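Local coordinates for fatty acid-binding protein homolog 1 (Echinococcus granulosus, PDB 1O8V) that binds fatty acids such as palmitate inside a beta-barrel and is implicated in the uptake, storage and transport of lipids, at residues A[104-109]-A[117-122]. Sequence-based numbering, arbitrary orientation.
Sequences TYIERV and ATVKVD. With PLM (palmitic acid), chain B.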
loop_
_atom_site.group_PDB
_atom_site.type_symbol
_atom_site.label_atom_id
_atom_site.label_comp_id
_atom_site.label_asym_id
_atom_site.label_seq_id
_atom_site.Cartn_x
_atom_site.Cartn_y
_atom_site.Cartn_z
ATOM N N THR A 104 2.737 10.289 -2.545
ATOM C CA THR A 104 2.042 9.524 -1.522
ATOM C C THR A 104 3.089 8.814 -0.682
ATOM O O THR A 104 3.970 8.159 -1.236
ATOM C CB THR A 104 1.100 8.497 -2.136
ATOM O OG1 THR A 104 0.135 9.144 -2.979
ATOM C CG2 THR A 104 0.315 7.777 -1.053
ATOM N N TYR A 105 2.989 8.942 0.638
ATOM C CA TYR A 105 3.888 8.289 1.574
ATOM C C TYR A 105 3.096 7.235 2.330
ATOM O O TYR A 105 2.151 7.544 3.049
ATOM C CB TYR A 105 4.499 9.290 2.553
ATOM C CG TYR A 105 5.335 10.356 1.910
ATOM C CD1 TYR A 105 6.656 10.126 1.569
ATOM C CD2 TYR A 105 4.808 11.607 1.650
ATOM C CE1 TYR A 105 7.418 11.117 0.993
ATOM C CE2 TYR A 105 5.575 12.616 1.081
ATOM C CZ TYR A 105 6.873 12.363 0.743
ATOM O OH TYR A 105 7.602 13.368 0.171
ATOM N N ILE A 106 3.505 5.991 2.172
ATOM C CA ILE A 106 2.899 4.861 2.863
ATOM C C ILE A 106 3.931 4.342 3.867
ATOM O O ILE A 106 5.109 4.218 3.559
ATOM C CB ILE A 106 2.507 3.736 1.863
ATOM C CG1 ILE A 106 1.651 4.303 0.735
ATOM C CG2 ILE A 106 1.810 2.611 2.586
ATOM C CD1 ILE A 106 1.527 3.365 -0.457
ATOM N N GLU A 107 3.485 4.062 5.090
ATOM C CA GLU A 107 4.329 3.430 6.105
ATOM C C GLU A 107 3.580 2.200 6.569
ATOM O O GLU A 107 2.419 2.312 6.940
ATOM C CB GLU A 107 4.586 4.365 7.300
ATOM C CG GLU A 107 5.292 5.690 7.003
ATOM C CD GLU A 107 5.107 6.767 8.099
ATOM O OE1 GLU A 107 4.469 6.506 9.149
ATOM O OE2 GLU A 107 5.601 7.921 7.914
ATOM N N ARG A 108 4.227 1.047 6.562
ATOM C CA ARG A 108 3.629 -0.167 7.096
ATOM C C ARG A 108 4.410 -0.609 8.314
ATOM O O ARG A 108 5.627 -0.658 8.269
ATOM C CB ARG A 108 3.627 -1.277 6.048
ATOM C CG ARG A 108 2.721 -0.952 4.840
ATOM C CD ARG A 108 2.702 -1.993 3.752
ATOM N NE ARG A 108 1.769 -1.598 2.702
ATOM C CZ ARG A 108 2.116 -1.026 1.569
ATOM N NH1 ARG A 108 3.372 -0.758 1.286
ATOM N NH2 ARG A 108 1.173 -0.650 0.731
ATOM N N VAL A 109 3.695 -0.901 9.388
ATOM C CA VAL A 109 4.326 -1.441 10.604
ATOM C C VAL A 109 3.569 -2.659 11.091
ATOM O O VAL A 109 2.355 -2.718 10.952
ATOM C CB VAL A 109 4.380 -0.396 11.692
ATOM C CG1 VAL A 109 5.122 0.838 11.200
ATOM C CG2 VAL A 109 3.000 -0.023 12.189
ATOM N N ALA A 117 -1.089 0.216 8.003
ATOM C CA ALA A 117 -0.593 0.981 6.857
ATOM C C ALA A 117 -1.074 2.401 6.980
ATOM O O ALA A 117 -2.285 2.659 6.873
ATOM C CB ALA A 117 -1.092 0.394 5.575
ATOM N N THR A 118 -0.157 3.324 7.211
ATOM C CA THR A 118 -0.479 4.756 7.243
ATOM C C THR A 118 -0.196 5.334 5.867
ATOM O O THR A 118 0.876 5.118 5.336
ATOM C CB THR A 118 0.397 5.445 8.281
ATOM O OG1 THR A 118 0.134 4.886 9.576
ATOM C CG2 THR A 118 0.082 6.940 8.406
ATOM N N VAL A 119 -1.160 6.050 5.315
ATOM C CA VAL A 119 -1.056 6.640 3.990
ATOM C C VAL A 119 -1.219 8.141 4.157
ATOM O O VAL A 119 -2.197 8.622 4.760
ATOM C CB VAL A 119 -2.159 6.101 3.052
ATOM C CG1 VAL A 119 -2.016 6.644 1.650
ATOM C CG2 VAL A 119 -2.153 4.590 3.059
ATOM N N LYS A 120 -0.263 8.882 3.613
ATOM C CA LYS A 120 -0.227 10.327 3.739
ATOM C C LYS A 120 -0.073 10.984 2.379
ATOM O O LYS A 120 0.771 10.564 1.589
ATOM C CB LYS A 120 0.918 10.752 4.634
ATOM C CG LYS A 120 0.718 10.340 6.080
ATOM C CD LYS A 120 1.772 10.951 6.964
ATOM C CE LYS A 120 3.101 10.316 6.760
ATOM N NZ LYS A 120 3.307 9.265 7.770
ATOM N N VAL A 121 -0.859 12.018 2.131
ATOM C CA VAL A 121 -0.716 12.881 0.951
ATOM C C VAL A 121 -0.895 14.288 1.477
ATOM O O VAL A 121 -1.939 14.586 2.071
ATOM C CB VAL A 121 -1.795 12.573 -0.152
ATOM C CG1 VAL A 121 -1.641 13.521 -1.346
ATOM C CG2 VAL A 121 -1.692 11.152 -0.619
ATOM N N ASP A 122 0.103 15.132 1.260
ATOM C CA ASP A 122 0.124 16.437 1.952
ATOM C C ASP A 122 -0.136 16.207 3.452
ATOM O O ASP A 122 0.520 15.374 4.043
ATOM C CB ASP A 122 -0.910 17.374 1.328
ATOM C CG ASP A 122 -0.756 17.529 -0.169
ATOM O OD1 ASP A 122 0.396 17.542 -0.681
ATOM O OD2 ASP A 122 -1.739 17.671 -0.903
HETATM C C1 PLM B . -2.598 -0.133 1.714
HETATM O O1 PLM B . -3.653 -0.492 2.369
HETATM O O2 PLM B . -1.634 -1.024 1.601
HETATM C C2 PLM B . -2.534 1.279 1.136
HETATM C C3 PLM B . -2.240 1.298 -0.356
HETATM C C4 PLM B . -2.402 2.732 -0.866
HETATM C C5 PLM B . -2.002 2.829 -2.333
HETATM C C6 PLM B . -2.012 4.269 -2.871
HETATM C C7 PLM B . -3.370 4.975 -2.891
HETATM C C8 PLM B . -4.058 4.734 -4.212
HETATM C C9 PLM B . -5.483 5.255 -4.286
HETATM C CA PLM B . -6.299 4.393 -5.232
HETATM C CB PLM B . -7.568 3.856 -4.626
HETATM C CC PLM B . -8.332 2.890 -5.530
HETATM C CD PLM B . -8.991 1.792 -4.724
HETATM C CE PLM B . -8.252 0.464 -4.719
HETATM C CF PLM B . -8.922 -0.515 -3.759
HETATM C CG PLM B . -8.239 -1.877 -3.680
HETATM O O HOH W 1 2.809 7.359 5.927
HETATM O O HOH W 2 1.578 2.738 10.181
#
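Tyr-105 and Lys-120 face each other as an antiparallel hydrogen-bonded pair: Tyr-105 N reaches Lys-120 O at 2.9 Å, almost straight (175° at the hydrogen), and Lys-120 N answers to Tyr-105 O. Two residues on, Glu-107 and Thr-118 repeat the exchange: Glu-107 N bonds to Thr-118 O and Thr-118 N to Glu-107 O, each at 2.8 Å. Between these pairs Ile-106 makes a CA-H...O contact with Thr-118 O (CA to O 3.2 Å). On the face carrying Tyr-105, Glu-107, Thr-118 and Lys-120, a diagonal salt bridge joins Lys-120 NZ to Glu-107 OE2 at 2.7 Å, the ammonium approaching from above the carboxylate plane rather than within it. The lysine chain achieves this by bending at its last two torsions (chi3 -72°, chi4 -96°), while the glutamate stays extended beyond CG. A water accepts from Lys-120 NZ and donates to Tyr-105 O, tying the charge back to the backbone.

The strands form the hairpin 103-111/114-121 of the fatty-acid-binding protein barrel, and the hairpin's other face looks into the barrel: Ile-106, Arg-108, Ala-117 and Val-119 lie nearest the palmitate, while Thr-104 and Val-121 meet helix 17-24. Here Thr-104 CG2 meets Val-119 CG1 at 3.7 Å, and the other valine branch, CG2, lies 3.8 Å from palmitate C2. Ala-117 CB sits beside Arg-108 CG. The arginine, extended from CG to NE, gives NH2 to palmitate O2 at 3.0 Å, the oxygen lying at the guanidinium edge in its plane. Ile-106 CG2 covers one face of that group, and His-95 holds NH1 through ND1. Arg-128 NE and Tyr-130 OH also hydrogen-bond to the palmitate.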